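Local coordinates for class II aldolase/adducin N-terminal domain-containing protein (Thermoplasma acidophilum, PDB 3M4R) that binds zinc in its N-terminal class II aldolase-like domain and, as part of a longer short-chain dehydrogenase/reductase family protein, is probably an oxidoreductase, at residues A[40-45]-A[126-131]; A[58-63]-A[76-81]. One frame throughout, in Å; residues are numbered along the deposited sequence.

Interaction 1. Residues A[40-45]-A[126-131]. With ZN (zinc ion), chain B.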
ATOM      1  N   ASN A  40       0.071  -4.571  -2.934  1.00 24.07           N
ATOM      2  CA  ASN A  40       0.500  -3.502  -3.775  1.00 24.43           C
ATOM      3  C   ASN A  40       1.315  -2.495  -2.969  1.00 23.52           C
ATOM      4  O   ASN A  40       1.154  -2.355  -1.763  1.00 22.62           O
ATOM      5  CB  ASN A  40      -0.699  -2.895  -4.555  1.00 25.01           C
ATOM      6  CG  ASN A  40      -1.996  -2.988  -3.801  1.00 24.87           C
ATOM      7  OD1 ASN A  40      -2.191  -2.251  -2.838  1.00 28.18           O
ATOM      8  ND2 ASN A  40      -2.870  -3.925  -4.190  1.00 22.27           N
ATOM      9  N   THR A  41       2.241  -1.870  -3.660  1.00 22.03           N
ATOM     10  CA  THR A  41       3.124  -0.926  -3.098  1.00 22.16           C
ATOM     11  C   THR A  41       3.138   0.337  -3.952  1.00 22.54           C
ATOM     12  O   THR A  41       2.705   0.328  -5.137  1.00 23.12           O
ATOM     13  CB  THR A  41       4.529  -1.504  -3.112  1.00 22.45           C
ATOM     14  OG1 THR A  41       4.840  -1.932  -4.461  1.00 21.44           O
ATOM     15  CG2 THR A  41       4.607  -2.722  -2.127  1.00 20.06           C
ATOM     16  N   SER A  42       3.738   1.385  -3.393  1.00 21.85           N
ATOM     17  CA  SER A  42       3.805   2.659  -4.070  1.00 23.19           C
ATOM     18  C   SER A  42       4.883   3.553  -3.488  1.00 23.30           C
ATOM     19  O   SER A  42       5.320   3.357  -2.375  1.00 20.81           O
ATOM     20  CB  SER A  42       2.478   3.367  -4.022  1.00 23.30           C
ATOM     21  OG  SER A  42       2.176   3.834  -2.727  1.00 25.11           O
ATOM     22  N   VAL A  43       5.359   4.474  -4.305  1.00 22.79           N
ATOM     23  CA  VAL A  43       6.256   5.506  -3.865  1.00 22.70           C
ATOM     24  C   VAL A  43       5.801   6.839  -4.487  1.00 23.06           C
ATOM     25  O   VAL A  43       5.471   6.876  -5.665  1.00 22.12           O
ATOM     26  CB  VAL A  43       7.707   5.192  -4.234  1.00 24.06           C
ATOM     27  CG1 VAL A  43       7.858   4.983  -5.716  1.00 22.60           C
ATOM     28  CG2 VAL A  43       8.653   6.276  -3.654  1.00 22.17           C
ATOM     29  N   LYS A  44       5.760   7.891  -3.673  1.00 22.85           N
ATOM     30  CA  LYS A  44       5.487   9.244  -4.148  1.00 23.45           C
ATOM     31  C   LYS A  44       6.796   9.939  -4.558  1.00 24.84           C
ATOM     32  O   LYS A  44       7.785   9.961  -3.810  1.00 25.03           O
ATOM     33  CB  LYS A  44       4.755  10.050  -3.084  1.00 24.48           C
ATOM     34  CG  LYS A  44       3.363   9.489  -2.791  1.00 24.31           C
ATOM     35  CD  LYS A  44       2.727  10.200  -1.610  1.00 24.12           C
ATOM     36  CE  LYS A  44       1.386   9.523  -1.202  1.00 22.57           C
ATOM     37  NZ  LYS A  44       1.555   8.158  -0.589  1.00 22.22           N
ATOM     38  N   THR A  45       6.822  10.459  -5.787  1.00 25.77           N
ATOM     39  CA  THR A  45       8.074  10.842  -6.394  1.00 26.40           C
ATOM     40  C   THR A  45       7.915  12.092  -7.219  1.00 27.04           C
ATOM     41  O   THR A  45       6.802  12.500  -7.511  1.00 26.19           O
ATOM     42  CB  THR A  45       8.602   9.649  -7.215  1.00 26.70           C
ATOM     43  OG1 THR A  45       9.995   9.847  -7.494  1.00 29.05           O
ATOM     44  CG2 THR A  45       7.802   9.436  -8.488  1.00 28.21           C
ATOM     45  N   LYS A 126       5.688   8.927   1.926  1.00 24.05           N
ATOM     46  CA  LYS A 126       6.315   8.683   0.633  1.00 24.28           C
ATOM     47  C   LYS A 126       6.104   7.234   0.162  1.00 24.04           C
ATOM     48  O   LYS A 126       5.745   7.005  -1.009  1.00 25.08           O
ATOM     49  CB  LYS A 126       7.794   9.056   0.677  1.00 24.00           C
ATOM     50  CG  LYS A 126       8.513   9.040  -0.634  1.00 25.16           C
ATOM     51  CD  LYS A 126       9.909   9.594  -0.486  1.00 24.80           C
ATOM     52  CE  LYS A 126      10.720   9.378  -1.778  1.00 24.52           C
ATOM     53  NZ  LYS A 126      10.324  10.334  -2.871  1.00 24.85           N
ATOM     54  N   PHE A 127       6.353   6.271   1.035  1.00 23.03           N
ATOM     55  CA  PHE A 127       6.216   4.846   0.688  1.00 22.81           C
ATOM     56  C   PHE A 127       5.018   4.257   1.426  1.00 22.37           C
ATOM     57  O   PHE A 127       4.817   4.517   2.593  1.00 22.25           O
ATOM     58  CB  PHE A 127       7.485   4.027   1.099  1.00 22.59           C
ATOM     59  CG  PHE A 127       8.686   4.309   0.258  1.00 25.16           C
ATOM     60  CD1 PHE A 127       9.475   5.453   0.502  1.00 22.81           C
ATOM     61  CD2 PHE A 127       9.044   3.449  -0.775  1.00 23.41           C
ATOM     62  CE1 PHE A 127      10.585   5.724  -0.268  1.00 22.75           C
ATOM     63  CE2 PHE A 127      10.174   3.741  -1.574  1.00 21.95           C
ATOM     64  CZ  PHE A 127      10.932   4.867  -1.312  1.00 23.47           C
ATOM     65  N   VAL A 128       4.238   3.432   0.736  1.00 22.99           N
ATOM     66  CA  VAL A 128       3.107   2.732   1.307  1.00 21.58           C
ATOM     67  C   VAL A 128       3.169   1.290   0.796  1.00 22.55           C
ATOM     68  O   VAL A 128       3.433   1.028  -0.392  1.00 20.93           O
ATOM     69  CB  VAL A 128       1.776   3.361   0.857  1.00 22.00           C
ATOM     70  CG1 VAL A 128       0.589   2.575   1.401  1.00 19.43           C
ATOM     71  CG2 VAL A 128       1.684   4.849   1.273  1.00 20.75           C
HETATM   72  N   MSE A 129       2.877   0.356   1.696  1.00 23.47           N
HETATM   73  CA  MSE A 129       2.846  -1.061   1.371  1.00 23.62           C
HETATM   74  C   MSE A 129       1.559  -1.678   1.883  1.00 23.70           C
HETATM   75  O   MSE A 129       1.150  -1.454   3.025  1.00 23.13           O
HETATM   76  CB  MSE A 129       4.039  -1.739   2.028  1.00 24.42           C
HETATM   77  CG  MSE A 129       5.337  -1.259   1.414  1.00 28.40           C
HETATM   78 SE   MSE A 129       6.823  -2.194   2.273  1.00 34.85          SE
HETATM   79  CE  MSE A 129       8.174  -1.226   1.287  1.00 32.15           C
ATOM     80  N   HIS A 130       0.943  -2.475   1.030  1.00 23.36           N
ATOM     81  CA  HIS A 130      -0.325  -3.119   1.293  1.00 23.50           C
ATOM     82  C   HIS A 130      -0.178  -4.615   0.998  1.00 24.41           C
ATOM     83  O   HIS A 130       0.180  -4.968  -0.116  1.00 23.68           O
ATOM     84  CB  HIS A 130      -1.397  -2.559   0.366  1.00 23.54           C
ATOM     85  CG  HIS A 130      -2.738  -3.163   0.578  1.00 24.56           C
ATOM     86  ND1 HIS A 130      -3.189  -3.542   1.829  1.00 24.80           N
ATOM     87  CD2 HIS A 130      -3.715  -3.498  -0.300  1.00 23.82           C
ATOM     88  CE1 HIS A 130      -4.403  -4.055   1.700  1.00 26.61           C
ATOM     89  NE2 HIS A 130      -4.726  -4.068   0.420  1.00 21.73           N
ATOM     90  N   SER A 131      -0.493  -5.472   1.979  1.00 24.80           N
ATOM     91  CA  SER A 131      -0.569  -6.910   1.760  1.00 25.56           C
ATOM     92  C   SER A 131      -1.894  -7.506   2.256  1.00 25.40           C
ATOM     93  O   SER A 131      -2.632  -6.901   3.017  1.00 25.47           O
ATOM     94  CB  SER A 131       0.585  -7.613   2.471  1.00 25.46           C
ATOM     95  OG  SER A 131       0.313  -7.751   3.860  1.00 27.56           O
TER
HETATM   96 ZN    ZN B 220      -6.263  -5.124  -0.751  1.00 37.37          ZN
HETATM   97  O   HOH W   1       3.074   6.162  -1.681  1.00 24.66           O
HETATM   98  O   HOH W   2      -7.755  -5.996  -1.802  1.00 21.59           O

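Interaction 2. Residues A[58-63]-A[76-81]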
ATOM      1  N   LEU A  58       2.461   9.500  -8.055  1.00 22.81           N
ATOM      2  CA  LEU A  58       2.348   8.263  -7.357  1.00 22.62           C
ATOM      3  C   LEU A  58       2.681   7.159  -8.314  1.00 22.43           C
ATOM      4  O   LEU A  58       1.983   6.909  -9.268  1.00 22.42           O
ATOM      5  CB  LEU A  58       0.931   8.047  -6.756  1.00 22.42           C
ATOM      6  CG  LEU A  58       0.723   6.741  -5.964  1.00 22.23           C
ATOM      7  CD1 LEU A  58       1.412   6.818  -4.562  1.00 22.33           C
ATOM      8  CD2 LEU A  58      -0.798   6.494  -5.857  1.00 22.48           C
ATOM      9  N   ARG A  59       3.786   6.483  -8.046  1.00 21.93           N
ATOM     10  CA  ARG A  59       4.190   5.327  -8.831  1.00 21.64           C
ATOM     11  C   ARG A  59       3.672   4.118  -8.064  1.00 21.91           C
ATOM     12  O   ARG A  59       4.157   3.790  -6.975  1.00 21.29           O
ATOM     13  CB  ARG A  59       5.723   5.282  -8.974  1.00 22.45           C
ATOM     14  CG  ARG A  59       6.330   6.235 -10.034  1.00 21.48           C
ATOM     15  CD  ARG A  59       6.128   5.698 -11.453  1.00 24.22           C
ATOM     16  NE  ARG A  59       6.318   6.725 -12.468  1.00 24.34           N
ATOM     17  CZ  ARG A  59       6.075   6.599 -13.779  1.00 25.57           C
ATOM     18  NH1 ARG A  59       5.687   5.461 -14.306  1.00 24.40           N
ATOM     19  NH2 ARG A  59       6.220   7.662 -14.582  1.00 26.55           N
ATOM     20  N   VAL A  60       2.653   3.488  -8.616  1.00 21.00           N
ATOM     21  CA  VAL A  60       1.904   2.463  -7.927  1.00 21.27           C
ATOM     22  C   VAL A  60       1.958   1.190  -8.744  1.00 22.24           C
ATOM     23  O   VAL A  60       1.955   1.220  -9.970  1.00 22.34           O
ATOM     24  CB  VAL A  60       0.440   2.863  -7.678  1.00 21.92           C
ATOM     25  CG1 VAL A  60      -0.339   3.071  -9.020  1.00 18.87           C
ATOM     26  CG2 VAL A  60      -0.294   1.828  -6.821  1.00 19.70           C
ATOM     27  N   LYS A  61       2.009   0.061  -8.038  1.00 22.80           N
ATOM     28  CA  LYS A  61       2.037  -1.246  -8.653  1.00 23.65           C
ATOM     29  C   LYS A  61       0.943  -1.414  -9.683  1.00 24.19           C
ATOM     30  O   LYS A  61      -0.169  -1.011  -9.437  1.00 23.47           O
ATOM     31  CB  LYS A  61       1.890  -2.317  -7.563  1.00 24.86           C
ATOM     32  CG  LYS A  61       2.122  -3.696  -8.062  1.00 26.53           C
ATOM     33  CD  LYS A  61       0.913  -4.476  -8.023  1.00 28.93           C
ATOM     34  CE  LYS A  61       1.196  -5.952  -8.222  1.00 24.92           C
ATOM     35  NZ  LYS A  61       0.288  -6.442  -9.337  1.00 20.18           N
ATOM     36  N   ASN A  62       1.261  -2.032 -10.825  1.00 23.36           N
ATOM     37  CA  ASN A  62       0.296  -2.183 -11.907  1.00 24.05           C
ATOM     38  C   ASN A  62       0.010  -3.638 -12.211  1.00 24.04           C
ATOM     39  O   ASN A  62       0.563  -4.514 -11.570  1.00 22.26           O
ATOM     40  CB  ASN A  62       0.723  -1.373 -13.155  1.00 23.54           C
ATOM     41  CG  ASN A  62       1.997  -1.849 -13.765  1.00 24.24           C
ATOM     42  OD1 ASN A  62       2.233  -3.050 -13.848  1.00 20.01           O
ATOM     43  ND2 ASN A  62       2.814  -0.900 -14.274  1.00 23.57           N
ATOM     44  N   SER A  63      -0.870  -3.891 -13.174  1.00 24.45           N
ATOM     45  CA  SER A  63      -1.344  -5.257 -13.459  1.00 25.38           C
ATOM     46  C   SER A  63      -0.370  -6.077 -14.292  1.00 25.30           C
ATOM     47  O   SER A  63      -0.664  -7.210 -14.638  1.00 26.46           O
ATOM     48  CB  SER A  63      -2.664  -5.184 -14.223  1.00 26.11           C
ATOM     49  OG  SER A  63      -2.494  -4.405 -15.387  1.00 27.07           O
ATOM     50  N   THR A  76       3.117   2.222 -12.369  1.00 21.85           N
ATOM     51  CA  THR A  76       2.389   3.116 -13.296  1.00 20.56           C
ATOM     52  C   THR A  76       2.299   4.444 -12.571  1.00 21.22           C
ATOM     53  O   THR A  76       2.019   4.497 -11.353  1.00 22.63           O
ATOM     54  CB  THR A  76       1.048   2.522 -13.656  1.00 20.43           C
ATOM     55  OG1 THR A  76       1.246   1.424 -14.594  1.00 20.47           O
ATOM     56  CG2 THR A  76       0.011   3.577 -14.279  1.00 19.27           C
ATOM     57  N   GLY A  77       2.560   5.528 -13.313  1.00 21.08           N
ATOM     58  CA  GLY A  77       2.556   6.883 -12.766  1.00 20.51           C
ATOM     59  C   GLY A  77       1.181   7.507 -12.748  1.00 20.67           C
ATOM     60  O   GLY A  77       0.567   7.655 -13.824  1.00 21.37           O
ATOM     61  N   ILE A  78       0.737   7.928 -11.559  1.00 20.83           N
ATOM     62  CA  ILE A  78      -0.549   8.607 -11.365  1.00 20.86           C
ATOM     63  C   ILE A  78      -0.285   9.997 -10.843  1.00 20.51           C
ATOM     64  O   ILE A  78       0.500  10.198  -9.898  1.00 20.16           O
ATOM     65  CB  ILE A  78      -1.468   7.803 -10.371  1.00 21.27           C
ATOM     66  CG1 ILE A  78      -1.712   6.378 -10.890  1.00 23.35           C
ATOM     67  CG2 ILE A  78      -2.826   8.514 -10.076  1.00 20.92           C
ATOM     68  CD1 ILE A  78      -2.511   6.241 -12.226  1.00 20.02           C
ATOM     69  N   ARG A  79      -0.905  10.982 -11.442  1.00 20.10           N
ATOM     70  CA  ARG A  79      -0.720  12.360 -10.974  0.50 20.33           C
ATOM     71  C   ARG A  79      -1.315  12.495  -9.587  1.00 20.48           C
ATOM     72  O   ARG A  79      -2.467  12.190  -9.391  1.00 20.57           O
ATOM     73  CB  ARG A  79      -1.400  13.368 -11.902  0.50 19.82           C
ATOM     74  CG  ARG A  79      -0.908  13.326 -13.336  0.50 19.14           C
ATOM     75  CD  ARG A  79      -1.638  14.290 -14.283  0.50 18.92           C
ATOM     76  NE  ARG A  79      -0.890  14.225 -15.523  0.50 19.97           N
ATOM     77  CZ  ARG A  79       0.093  15.040 -15.875  0.50 18.42           C
ATOM     78  NH1 ARG A  79       0.411  16.103 -15.141  0.50 21.71           N
ATOM     79  NH2 ARG A  79       0.720  14.804 -17.009  0.50 19.97           N
HETATM   80  N   MSE A  80      -0.524  12.965  -8.616  1.00 22.10           N
HETATM   81  CA  MSE A  80      -1.017  13.118  -7.254  1.00 22.11           C
HETATM   82  C   MSE A  80      -2.035  14.235  -7.172  1.00 23.57           C
HETATM   83  O   MSE A  80      -2.997  14.103  -6.424  1.00 22.88           O
HETATM   84  CB  MSE A  80       0.112  13.383  -6.239  1.00 23.64           C
HETATM   85  CG  MSE A  80       0.764  12.044  -5.764  1.00 22.40           C
HETATM   86 SE   MSE A  80      -0.402  10.920  -4.663  1.00 19.97          SE
HETATM   87  CE  MSE A  80      -0.491  12.193  -3.189  1.00 18.64           C
ATOM     88  N   ASP A  81      -1.852  15.310  -7.927  1.00 23.14           N
ATOM     89  CA  ASP A  81      -2.857  16.372  -7.969  1.00 24.86           C
ATOM     90  C   ASP A  81      -4.230  15.790  -8.291  1.00 23.28           C
ATOM     91  O   ASP A  81      -5.196  16.078  -7.617  1.00 23.09           O
ATOM     92  CB  ASP A  81      -2.537  17.393  -9.060  1.00 26.56           C
ATOM     93  CG  ASP A  81      -1.573  18.466  -8.602  1.00 33.21           C
ATOM     94  OD1 ASP A  81      -1.254  18.531  -7.394  1.00 40.35           O
ATOM     95  OD2 ASP A  81      -1.153  19.287  -9.480  1.00 43.64           O
TER

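Interaction 1. Residues A[40-45]-A[126-131]
Asn40 and His130 face each other as a hydrogen-bonded antiparallel pair, Asn40 N donating to His130 O and His130 N reaching Asn40 O at 2.8 Å. The same two-way exchange recurs between Ser42 and Val128, less evenly: Ser42 N meets Val128 O at 3.0 Å, whereas the bond from Val128 N to Ser42 O is the longer of the two at 3.3 Å. At the far end Lys44 N binds Lys126 O, and the Lys126 chain, bent at chi4 (76°), delivers NZ to Lys44 O at 2.7 Å while also forming a salt bridge with Asp16. A water joins Ser42 OG, Lys44 NZ and Lys126 O, accepting from the amine and donating to the carbonyl. Lys44 NZ is further held by the backbone oxygens of His120, Leu123 and Tyr125, and the buried Ser42 OG by His120 ND1. Both strands belong to the central sheet of the class II aldolase/adducin domain, whose zinc is bound by Glu116, His130, His132 and His188. With CG anti to the backbone N (chi1 -180°), the His130 ring carries NE2 to the zinc ion at 2.2 Å, while its other nitrogen, ND1, is held by Leu190. Asn40 lies alongside, its amide turned 45° from the ring and OD1 at the ring edge, 3.2 Å from His130 CD2; its polar end is bonded to His120. On the other face of the sheet, which helix 16-28 covers, Val43 CG2 sits over the Phe127 ring in a CH-pi contact, 3.7 Å from the centroid.

Interaction 2. Residues A[58-63]-A[76-81]
Strands 58-61 and 76-79 run antiparallel at 137°, paired by two-way backbone bonds between Leu58 and Ile78 and between Val60 and Thr76, with Arg59 and Gly77 as the non-hydrogen-bonded pair between them. The Arg59 chain, bent at chi2 (-76°), folds back over this pair and lays one face of its guanidinium on Gly77, whose CA is 3.7 Å from Arg59 CZ. Around its rim Arg59 forms salt bridges with Glu47 through NE and with Glu110 through NH1, and Glu110 also accepts from Gly77 N. Shortening Arg59 to an alanine is likely to uncover Gly77 and leave Glu47 and Glu110 without their cationic mate. The antiparallel pair forms one edge of the seven-stranded sheet of the class II aldolase/adducin domain, strand 75-79 being outermost within this chain. On the face that carries Leu58, Val60 and Ile78, towards helix 117-121, the side chains of Val60 and Ile78 cross, CG1 to CG1 at 4.0 Å. Past the strand end, in the first turn of helix 80-85, Met80 SE lies 3.8 Å from Leu58 CB. Beyond strand 58-61 Asn62 ND2 donates to Thr76 OG1 at 2.8 Å, the two side chains crossing at about a right angle; Thr76 OG1 is also bonded to Pro111 O, and Asn62 ND2 to Arg73 O.

In the fold
Interactions 1 and 2 are joined within one sheet, since strands 40-48 and 54-61 follow each other in the chain and pair side by side. Val43 O lies 2.9 Å from Arg59 N and Thr41 O 3.0 Å from Lys61 N, both probable hydrogen bonds, while Ser42 OG packs 3.6 Å from Leu58 CD1. The centres of the two contacts are about 10 Å apart. Interaction 1 holds the zinc ligand His130; interaction 2 stands farther off, the side chain of Val60 being about 11 Å from the ion. Helix 117-121 spans both, meeting Val128 and His130 in one contact and Leu58 and Val60 in the other, next to the zinc ligand Glu116.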